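Local atomic coordinates of 5-carboxymethyl-2-hydroxymuconate semialdehyde dehydrogenase (Thermus thermophilus, PDB entry 2D4E), a protein that probably catalyses the NAD-dependent oxidation of 5-carboxymethyl-2-hydroxymuconate semialdehyde to the corresponding acid, as a member of the aldehyde dehydrogenase family. Residues Gly115-Leu118 and Arg119-Arg122; Ala8-Trp12 and Glu13-Glu17; Pro346-His349 and Pro350-Gln354. All coordinates share one frame; numbering follows the deposited sequence.

Interaction 1: residues Gly115-Leu118 and Arg119-Arg122; sequences GQVL and RIVR
Val117 O receives two backbone N-H groups from the first turn of the helix that follows. The bond from Val121 N is well formed, 3.1 Å long with an N-H...O angle of 162°, and the donor lies in the carbonyl plane. Ile120 N reaches the same oxygen at 3.0 Å, but its N-H is turned well off the line, which makes this second bond weak. One residue on, Arg122 N donates to Leu118 O over 2.8 Å. On the side chains, the CG2 methyl of Val121 comes over both Gln116 CB, at 3.5 Å, and Val117 O, also at 3.5 Å; it can do so because CG2 stands beside the backbone N while CG1 is anti to it (chi1 -179°). The bonds at Val117 mark it as the N-cap of helix 118-136, with a backbone carbonyl and an apolar side chain in the cap position. Arg119 NH1 comes within 4.1 Å of Val117 CB; Val117 CG2 lies toward one guanidinium face, but its exact place is doubtful because it is modelled too close to Ile120. The guanidinium is carried there by a chain that leaves CA between N and C (chi1 65°) and then runs fully extended to NE, folding back past the cap. Farther out, Thr342 O accepts from Arg119 NH2, and Asn301 ND2 donates to Gly115 O. Gly115, with a positive phi, is where the chain leaves helix 103-114, and that helix in turn packs against Leu118 through Ala107 and Cys111.

Interaction 2: residues Ala8-Trp12 and Glu13-Glu17; sequences AGISW and ETIEE
Ser11 OG and Thr14 OG1 share a hydrogen bond of 2.8 Å in which either hydroxyl could be the donor, at the N-cap of helix 12-24. Ser11 is both the last residue of the short strand 10-11 and the cap, so strand passes into helix with no intervening loop. Its hydroxyl stands between its own N and C (chi1 72°), the orientation that turns OG to the first turn, where Thr14 presents OG1 beside its backbone N. The backbone acceptors follow. Ser11 O takes the N-H of Ile15 at 3.3 Å, nearly straight at 164° and in the carbonyl plane, together with a weak, strongly bent bond from Thr14 N. Trp12 O accepts from Glu16 N at 3.1 Å, with the donor tilted somewhat from the carbonyl plane. Among the carboxylates, Glu13 OE2 is engaged by a salt bridge to Arg2, whereas OE1 of the same group lies alongside Ser11 CB. The Trp12 ring lies outside the first turn, beside Ile15 and Glu16. Ile15 CD1 sits off-centre above its six-membered ring, 4.2 Å from the centroid, in a CH-pi contact. Toward the neighbouring helices, Ile10 and Ile15 both pack on Val108, so the apolar side of this N-terminal element rests on helix 103-114. Ile10 CG2 also meets Thr14 CB, the two side chains crossing at about a right angle. At the pyrrole edge of the indole, Glu16 OE2 lies in the ring plane 3.4 Å from Trp12 NE1, its carboxylate turned 64° against the ring.

Interaction 3: residues Pro346-His349 and Pro350-Gln354; sequences PLIH and PEHLQ
The His349 imidazole has Pro350 CD over one face, a CH-pi contact 3.5 Å from the ring centroid, and Glu351 N at its edge; Trp200, one of the sodium-site residues, stacks with the ring. The Glu351 amide donates to His349 ND1 over 3.0 Å, nearly straight at 166° and close to the ring plane, so ND1 acts as acceptor. The Glu351 chain runs alongside the imidazole, the carboxylate plane 72° from the ring. At the second flat group, Leu347 CB lies by the edge of the His352 ring, which meets Trp172 edge-to-face, while Ile348 CG2 touches His352 CB at 3.6 Å. His349 is thus the side-chain N-cap of helix 350-365: CG is anti to its backbone N (chi1 -169°), which swings ND1 over the first turn, and His349 O accepts from Leu353 N at 3.0 Å and weakly from His352 N. Replacing His349 with an alanine would probably leave the amide of Glu351 without its capping acceptor and Pro350 CD without the ring it packs on. Behind the cap, Leu347 CD1 meets Leu353 CD1 at 3.7 Å. Phe411 O accepts from His352 NE2.

From the N terminus, interaction 2 comes first, joining strand 10-11 to helix 12-24; interaction 1 follows at the turn between helices 103-114 and 118-136, and interaction 3 lies far later, where a loop enters helix 350-365. Each is a local helix start between adjoining segments, so the three run in series and none nests or crosses. Interactions 1 and 2 touch in space: Ala8 CB packs on Arg119 CA at 3.7 Å, and Leu118 CD2 meets Ile10 CD1 and Ile15 CD1. Interaction 1 reaches interaction 3 through Gly115 O against Pro346 CD, 3.6 Å apart. Interactions 2 and 3 remain separate, their nearest atoms about 13 Å apart, with residues 115-122 bridging them.

Interaction 1: residues Gly115-Leu118 and Arg119-Arg122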
ATOM      1  N   GLY C 115      -8.773   7.107 -40.659  1.00 19.81           N
ATOM      2  CA  GLY C 115      -9.923   6.320 -41.087  1.00 14.33           C
ATOM      3  C   GLY C 115     -10.978   5.786 -40.127  1.00 19.72           C
ATOM      4  O   GLY C 115     -11.839   5.014 -40.558  1.00 19.91           O
ATOM      5  N   GLN C 116     -10.942   6.160 -38.851  1.00 16.43           N
ATOM      6  CA  GLN C 116     -11.959   5.670 -37.922  1.00 17.12           C
ATOM      7  C   GLN C 116     -13.209   6.543 -38.037  1.00 18.69           C
ATOM      8  O   GLN C 116     -13.121   7.707 -38.424  1.00 16.60           O
ATOM      9  CB  GLN C 116     -11.443   5.699 -36.475  1.00 18.24           C
ATOM     10  CG  GLN C 116     -10.265   4.760 -36.175  1.00 16.91           C
ATOM     11  CD  GLN C 116     -10.578   3.289 -36.437  1.00 17.44           C
ATOM     12  OE1 GLN C 116     -11.700   2.834 -36.224  1.00 18.06           O
ATOM     13  NE2 GLN C 116      -9.573   2.539 -36.877  1.00 18.50           N
ATOM     14  N   VAL C 117     -14.371   5.990 -37.704  1.00 19.65           N
ATOM     15  CA  VAL C 117     -15.608   6.761 -37.785  1.00 24.06           C
ATOM     16  C   VAL C 117     -15.527   7.962 -36.848  1.00 27.28           C
ATOM     17  O   VAL C 117     -15.110   7.838 -35.698  1.00 28.46           O
ATOM     18  CB  VAL C 117     -16.836   5.899 -37.434  1.00 22.06           C
ATOM     19  CG1 VAL C 117     -16.966   4.762 -38.434  1.00 24.97           C
ATOM     20  CG2 VAL C 117     -16.704   5.353 -36.041  1.00 28.66           C
ATOM     21  N   LEU C 118     -15.941   9.122 -37.348  1.00 26.37           N
ATOM     22  CA  LEU C 118     -15.864  10.366 -36.589  1.00 22.24           C
ATOM     23  C   LEU C 118     -16.344  10.329 -35.143  1.00 20.19           C
ATOM     24  O   LEU C 118     -15.633  10.794 -34.251  1.00 18.39           O
ATOM     25  CB  LEU C 118     -16.580  11.494 -37.344  1.00 20.61           C
ATOM     26  CG  LEU C 118     -16.324  12.915 -36.817  1.00 24.09           C
ATOM     27  CD1 LEU C 118     -14.815  13.206 -36.775  1.00 18.14           C
ATOM     28  CD2 LEU C 118     -17.037  13.933 -37.708  1.00 19.68           C
ATOM     29  N   ARG C 119     -17.530   9.789 -34.891  1.00 16.11           N
ATOM     30  CA  ARG C 119     -18.030   9.748 -33.514  1.00 23.12           C
ATOM     31  C   ARG C 119     -17.099   8.974 -32.571  1.00 23.09           C
ATOM     32  O   ARG C 119     -16.917   9.359 -31.414  1.00 21.75           O
ATOM     33  CB  ARG C 119     -19.448   9.154 -33.460  1.00 23.66           C
ATOM     34  CG  ARG C 119     -19.554   7.694 -33.885  1.00 30.52           C
ATOM     35  CD  ARG C 119     -20.999   7.211 -33.791  1.00 26.60           C
ATOM     36  NE  ARG C 119     -21.140   5.815 -34.192  1.00 26.76           N
ATOM     37  CZ  ARG C 119     -21.059   5.380 -35.447  1.00 31.57           C
ATOM     38  NH1 ARG C 119     -20.850   6.235 -36.443  1.00 31.42           N
ATOM     39  NH2 ARG C 119     -21.198   4.087 -35.707  1.00 28.81           N
ATOM     40  N   ILE C 120     -16.509   7.888 -33.061  1.00 19.55           N
ATOM     41  CA  ILE C 120     -15.602   7.110 -32.232  1.00 20.72           C
ATOM     42  C   ILE C 120     -14.338   7.925 -31.956  1.00 18.05           C
ATOM     43  O   ILE C 120     -13.828   7.936 -30.840  1.00 19.92           O
ATOM     44  CB  ILE C 120     -15.246   5.765 -32.906  1.00 23.69           C
ATOM     45  CG1 ILE C 120     -16.499   4.889 -32.994  1.00 27.25           C
ATOM     46  CG2 ILE C 120     -14.179   5.040 -32.106  1.00 26.95           C
ATOM     47  CD1 ILE C 120     -17.167   4.606 -31.658  1.00 29.32           C
ATOM     48  N   VAL C 121     -13.841   8.622 -32.971  1.00 18.59           N
ATOM     49  CA  VAL C 121     -12.654   9.442 -32.789  1.00 21.28           C
ATOM     50  C   VAL C 121     -12.965  10.580 -31.823  1.00 24.79           C
ATOM     51  O   VAL C 121     -12.108  10.985 -31.035  1.00 20.54           O
ATOM     52  CB  VAL C 121     -12.158  10.054 -34.119  1.00 19.91           C
ATOM     53  CG1 VAL C 121     -10.901  10.887 -33.858  1.00 16.98           C
ATOM     54  CG2 VAL C 121     -11.863   8.944 -35.141  1.00  8.78           C
ATOM     55  N   ARG C 122     -14.193  11.090 -31.875  1.00 19.86           N
ATOM     56  CA  ARG C 122     -14.567  12.184 -30.993  1.00 20.19           C
ATOM     57  C   ARG C 122     -14.537  11.714 -29.549  1.00 23.57           C
ATOM     58  O   ARG C 122     -14.071  12.437 -28.669  1.00 22.86           O
ATOM     59  CB  ARG C 122     -15.959  12.726 -31.339  1.00 20.85           C
ATOM     60  CG  ARG C 122     -16.423  13.856 -30.413  1.00 19.59           C
ATOM     61  CD  ARG C 122     -15.505  15.079 -30.498  1.00 24.54           C
ATOM     62  NE  ARG C 122     -15.905  16.133 -29.569  1.00 27.12           N
ATOM     63  CZ  ARG C 122     -15.699  16.097 -28.256  1.00 27.94           C
ATOM     64  NH1 ARG C 122     -15.092  15.055 -27.705  1.00 23.77           N
ATOM     65  NH2 ARG C 122     -16.103  17.104 -27.494  1.00 24.79           N
TER

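Interaction 2: residues Ala8-Trp12 and Glu13-Glu17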
ATOM      1  N   ALA C   8     -21.370  13.768 -35.247  1.00 24.76           N
ATOM      2  CA  ALA C   8     -20.718  13.657 -33.945  1.00 30.23           C
ATOM      3  C   ALA C   8     -20.698  15.033 -33.270  1.00 31.32           C
ATOM      4  O   ALA C   8     -19.782  15.359 -32.512  1.00 30.96           O
ATOM      5  CB  ALA C   8     -19.294  13.125 -34.108  1.00 27.88           C
ATOM      6  N   GLY C   9     -21.718  15.838 -33.558  1.00 30.58           N
ATOM      7  CA  GLY C   9     -21.808  17.165 -32.976  1.00 29.87           C
ATOM      8  C   GLY C   9     -20.894  18.179 -33.638  1.00 29.73           C
ATOM      9  O   GLY C   9     -20.769  19.313 -33.165  1.00 31.46           O
ATOM     10  N   ILE C  10     -20.252  17.781 -34.733  1.00 24.83           N
ATOM     11  CA  ILE C  10     -19.343  18.672 -35.451  1.00 28.78           C
ATOM     12  C   ILE C  10     -19.991  19.173 -36.746  1.00 29.32           C
ATOM     13  O   ILE C  10     -20.538  18.388 -37.523  1.00 31.35           O
ATOM     14  CB  ILE C  10     -18.016  17.945 -35.778  1.00 27.02           C
ATOM     15  CG1 ILE C  10     -17.389  17.410 -34.486  1.00 28.08           C
ATOM     16  CG2 ILE C  10     -17.055  18.896 -36.471  1.00 28.01           C
ATOM     17  CD1 ILE C  10     -16.172  16.530 -34.705  1.00 25.46           C
ATOM     18  N   SER C  11     -19.935  20.483 -36.974  1.00 30.41           N
ATOM     19  CA  SER C  11     -20.539  21.069 -38.168  1.00 33.54           C
ATOM     20  C   SER C  11     -19.777  20.659 -39.417  1.00 31.83           C
ATOM     21  O   SER C  11     -18.555  20.506 -39.387  1.00 32.64           O
ATOM     22  CB  SER C  11     -20.559  22.596 -38.066  1.00 30.82           C
ATOM     23  OG  SER C  11     -19.255  23.126 -38.208  1.00 34.79           O
ATOM     24  N   TRP C  12     -20.491  20.489 -40.521  1.00 29.45           N
ATOM     25  CA  TRP C  12     -19.829  20.101 -41.753  1.00 30.23           C
ATOM     26  C   TRP C  12     -18.831  21.180 -42.173  1.00 29.40           C
ATOM     27  O   TRP C  12     -17.808  20.879 -42.787  1.00 28.76           O
ATOM     28  CB  TRP C  12     -20.853  19.848 -42.870  1.00 32.74           C
ATOM     29  CG  TRP C  12     -20.280  19.013 -43.973  1.00 32.47           C
ATOM     30  CD1 TRP C  12     -19.689  19.461 -45.122  1.00 34.71           C
ATOM     31  CD2 TRP C  12     -20.128  17.587 -43.973  1.00 27.38           C
ATOM     32  NE1 TRP C  12     -19.172  18.401 -45.834  1.00 31.13           N
ATOM     33  CE2 TRP C  12     -19.426  17.241 -45.149  1.00 30.19           C
ATOM     34  CE3 TRP C  12     -20.513  16.569 -43.088  1.00 27.10           C
ATOM     35  CZ2 TRP C  12     -19.098  15.914 -45.466  1.00 31.99           C
ATOM     36  CZ3 TRP C  12     -20.184  15.247 -43.403  1.00 29.06           C
ATOM     37  CH2 TRP C  12     -19.484  14.936 -44.582  1.00 29.44           C
ATOM     38  N   GLU C  13     -19.126  22.433 -41.831  1.00 28.59           N
ATOM     39  CA  GLU C  13     -18.242  23.547 -42.169  1.00 31.33           C
ATOM     40  C   GLU C  13     -16.868  23.345 -41.534  1.00 29.12           C
ATOM     41  O   GLU C  13     -15.840  23.575 -42.174  1.00 29.07           O
ATOM     42  CB  GLU C  13     -18.840  24.879 -41.694  1.00 39.09           C
ATOM     43  CG  GLU C  13     -20.053  25.368 -42.491  1.00 43.81           C
ATOM     44  CD  GLU C  13     -21.256  24.440 -42.391  1.00 52.79           C
ATOM     45  OE1 GLU C  13     -21.673  24.119 -41.256  1.00 53.63           O
ATOM     46  OE2 GLU C  13     -21.791  24.039 -43.452  1.00 56.42           O
ATOM     47  N   THR C  14     -16.861  22.920 -40.273  1.00 26.93           N
ATOM     48  CA  THR C  14     -15.622  22.658 -39.546  1.00 28.61           C
ATOM     49  C   THR C  14     -14.833  21.557 -40.248  1.00 26.59           C
ATOM     50  O   THR C  14     -13.624  21.673 -40.451  1.00 26.71           O
ATOM     51  CB  THR C  14     -15.911  22.200 -38.104  1.00 28.52           C
ATOM     52  OG1 THR C  14     -16.572  23.252 -37.396  1.00 32.97           O
ATOM     53  CG2 THR C  14     -14.621  21.834 -37.382  1.00 31.97           C
ATOM     54  N   ILE C  15     -15.528  20.484 -40.615  1.00 26.84           N
ATOM     55  CA  ILE C  15     -14.900  19.355 -41.300  1.00 28.00           C
ATOM     56  C   ILE C  15     -14.130  19.804 -42.540  1.00 29.90           C
ATOM     57  O   ILE C  15     -12.979  19.419 -42.736  1.00 28.51           O
ATOM     58  CB  ILE C  15     -15.959  18.302 -41.712  1.00 27.82           C
ATOM     59  CG1 ILE C  15     -16.501  17.609 -40.462  1.00 22.34           C
ATOM     60  CG2 ILE C  15     -15.358  17.284 -42.677  1.00 21.88           C
ATOM     61  CD1 ILE C  15     -17.635  16.651 -40.740  1.00 32.05           C
ATOM     62  N   GLU C  16     -14.765  20.629 -43.369  1.00 30.35           N
ATOM     63  CA  GLU C  16     -14.128  21.111 -44.588  1.00 28.31           C
ATOM     64  C   GLU C  16     -12.978  22.069 -44.284  1.00 23.12           C
ATOM     65  O   GLU C  16     -11.994  22.114 -45.017  1.00 28.27           O
ATOM     66  CB  GLU C  16     -15.172  21.778 -45.489  1.00 33.79           C
ATOM     67  CG  GLU C  16     -16.370  20.877 -45.761  1.00 42.34           C
ATOM     68  CD  GLU C  16     -17.349  21.458 -46.766  1.00 54.55           C
ATOM     69  OE1 GLU C  16     -17.801  22.610 -46.568  1.00 54.41           O
ATOM     70  OE2 GLU C  16     -17.672  20.754 -47.751  1.00 56.66           O
ATOM     71  N   GLU C  17     -13.098  22.824 -43.198  1.00 25.54           N
ATOM     72  CA  GLU C  17     -12.045  23.755 -42.799  1.00 29.09           C
ATOM     73  C   GLU C  17     -10.787  22.985 -42.408  1.00 26.78           C
ATOM     74  O   GLU C  17      -9.683  23.318 -42.839  1.00 26.32           O
ATOM     75  CB  GLU C  17     -12.502  24.610 -41.612  1.00 32.36           C
ATOM     76  CG  GLU C  17     -13.431  25.761 -41.978  1.00 48.79           C
ATOM     77  CD  GLU C  17     -13.999  26.472 -40.755  1.00 55.95           C
ATOM     78  OE1 GLU C  17     -13.253  26.652 -39.763  1.00 58.54           O
ATOM     79  OE2 GLU C  17     -15.187  26.861 -40.791  1.00 58.15           O
TER

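Interaction 3: residues Pro346-His349 and Pro350-Gln354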
ATOM      1  N   PRO C 346     -12.559   2.330 -43.603  1.00 17.59           N
ATOM      2  CA  PRO C 346     -11.421   1.769 -44.328  1.00 17.39           C
ATOM      3  C   PRO C 346     -10.186   1.570 -43.456  1.00 20.28           C
ATOM      4  O   PRO C 346     -10.036   2.214 -42.415  1.00 17.50           O
ATOM      5  CB  PRO C 346     -11.177   2.802 -45.408  1.00 20.40           C
ATOM      6  CG  PRO C 346     -11.415   4.082 -44.656  1.00 19.61           C
ATOM      7  CD  PRO C 346     -12.664   3.783 -43.838  1.00 15.83           C
ATOM      8  N   LEU C 347      -9.307   0.676 -43.896  1.00 14.40           N
ATOM      9  CA  LEU C 347      -8.075   0.413 -43.181  1.00 17.68           C
ATOM     10  C   LEU C 347      -7.125   1.571 -43.451  1.00 21.74           C
ATOM     11  O   LEU C 347      -7.292   2.322 -44.419  1.00 21.06           O
ATOM     12  CB  LEU C 347      -7.469  -0.922 -43.625  1.00 16.62           C
ATOM     13  CG  LEU C 347      -8.412  -2.108 -43.404  1.00 16.80           C
ATOM     14  CD1 LEU C 347      -7.694  -3.408 -43.701  1.00 17.28           C
ATOM     15  CD2 LEU C 347      -8.910  -2.099 -41.955  1.00 21.11           C
ATOM     16  N   ILE C 348      -6.130   1.702 -42.585  1.00 20.44           N
ATOM     17  CA  ILE C 348      -5.164   2.788 -42.632  1.00 16.54           C
ATOM     18  C   ILE C 348      -4.411   3.092 -43.925  1.00 20.13           C
ATOM     19  O   ILE C 348      -4.265   4.258 -44.301  1.00 18.63           O
ATOM     20  CB  ILE C 348      -4.114   2.605 -41.507  1.00 17.12           C
ATOM     21  CG1 ILE C 348      -3.228   3.848 -41.402  1.00 13.75           C
ATOM     22  CG2 ILE C 348      -3.283   1.359 -41.768  1.00 12.90           C
ATOM     23  CD1 ILE C 348      -3.995   5.107 -41.005  1.00 14.71           C
ATOM     24  N   HIS C 349      -3.943   2.061 -44.614  1.00 17.36           N
ATOM     25  CA  HIS C 349      -3.136   2.279 -45.804  1.00 15.22           C
ATOM     26  C   HIS C 349      -3.276   1.091 -46.750  1.00 17.57           C
ATOM     27  O   HIS C 349      -3.540  -0.027 -46.306  1.00 19.58           O
ATOM     28  CB  HIS C 349      -1.681   2.440 -45.328  1.00 13.46           C
ATOM     29  CG  HIS C 349      -0.729   2.930 -46.371  1.00 16.51           C
ATOM     30  ND1 HIS C 349      -0.211   2.113 -47.355  1.00 17.15           N
ATOM     31  CD2 HIS C 349      -0.167   4.149 -46.558  1.00 18.38           C
ATOM     32  CE1 HIS C 349       0.632   2.808 -48.099  1.00 14.84           C
ATOM     33  NE2 HIS C 349       0.676   4.045 -47.638  1.00 19.03           N
ATOM     34  N   PRO C 350      -3.125   1.317 -48.067  1.00 18.72           N
ATOM     35  CA  PRO C 350      -3.248   0.193 -49.001  1.00 18.51           C
ATOM     36  C   PRO C 350      -2.267  -0.933 -48.691  1.00 16.55           C
ATOM     37  O   PRO C 350      -2.564  -2.101 -48.913  1.00 16.81           O
ATOM     38  CB  PRO C 350      -3.003   0.839 -50.375  1.00 19.47           C
ATOM     39  CG  PRO C 350      -2.289   2.129 -50.063  1.00 17.66           C
ATOM     40  CD  PRO C 350      -2.969   2.587 -48.797  1.00 20.89           C
ATOM     41  N   GLU C 351      -1.097  -0.584 -48.169  1.00 18.53           N
ATOM     42  CA  GLU C 351      -0.113  -1.600 -47.823  1.00 17.31           C
ATOM     43  C   GLU C 351      -0.644  -2.461 -46.684  1.00 15.39           C
ATOM     44  O   GLU C 351      -0.378  -3.659 -46.625  1.00 14.94           O
ATOM     45  CB  GLU C 351       1.213  -0.952 -47.410  1.00 17.95           C
ATOM     46  CG  GLU C 351       2.056  -0.483 -48.585  1.00 22.84           C
ATOM     47  CD  GLU C 351       3.275   0.317 -48.153  1.00 28.67           C
ATOM     48  OE1 GLU C 351       3.837   0.015 -47.077  1.00 27.03           O
ATOM     49  OE2 GLU C 351       3.678   1.240 -48.897  1.00 29.24           O
ATOM     50  N   HIS C 352      -1.402  -1.848 -45.778  1.00 15.88           N
ATOM     51  CA  HIS C 352      -1.952  -2.594 -44.662  1.00 14.72           C
ATOM     52  C   HIS C 352      -3.100  -3.485 -45.143  1.00 20.57           C
ATOM     53  O   HIS C 352      -3.318  -4.574 -44.607  1.00 18.60           O
ATOM     54  CB  HIS C 352      -2.439  -1.646 -43.566  1.00 14.90           C
ATOM     55  CG  HIS C 352      -2.850  -2.355 -42.312  1.00 20.60           C
ATOM     56  ND1 HIS C 352      -2.001  -3.196 -41.625  1.00 20.80           N
ATOM     57  CD2 HIS C 352      -4.030  -2.390 -41.651  1.00 17.92           C
ATOM     58  CE1 HIS C 352      -2.641  -3.722 -40.597  1.00 18.11           C
ATOM     59  NE2 HIS C 352      -3.875  -3.249 -40.591  1.00 16.00           N
ATOM     60  N   LEU C 353      -3.830  -3.020 -46.155  1.00 21.62           N
ATOM     61  CA  LEU C 353      -4.929  -3.806 -46.708  1.00 21.71           C
ATOM     62  C   LEU C 353      -4.333  -5.029 -47.403  1.00 19.60           C
ATOM     63  O   LEU C 353      -4.867  -6.136 -47.301  1.00 20.55           O
ATOM     64  CB  LEU C 353      -5.748  -2.981 -47.711  1.00 18.46           C
ATOM     65  CG  LEU C 353      -6.925  -3.726 -48.360  1.00 21.31           C
ATOM     66  CD1 LEU C 353      -7.905  -4.190 -47.281  1.00 20.69           C
ATOM     67  CD2 LEU C 353      -7.623  -2.824 -49.366  1.00 16.18           C
ATOM     68  N   GLN C 354      -3.218  -4.831 -48.104  1.00 20.19           N
ATOM     69  CA  GLN C 354      -2.568  -5.947 -48.784  1.00 23.21           C
ATOM     70  C   GLN C 354      -2.082  -6.965 -47.747  1.00 24.15           C
ATOM     71  O   GLN C 354      -2.150  -8.174 -47.982  1.00 22.59           O
ATOM     72  CB  GLN C 354      -1.376  -5.474 -49.633  1.00 22.71           C
ATOM     73  CG  GLN C 354      -0.715  -6.621 -50.417  1.00 28.52           C
ATOM     74  CD  GLN C 354       0.498  -6.201 -51.243  1.00 30.26           C
ATOM     75  OE1 GLN C 354       0.460  -5.213 -51.977  1.00 28.99           O
ATOM     76  NE2 GLN C 354       1.578  -6.974 -51.138  1.00 32.38           N
TER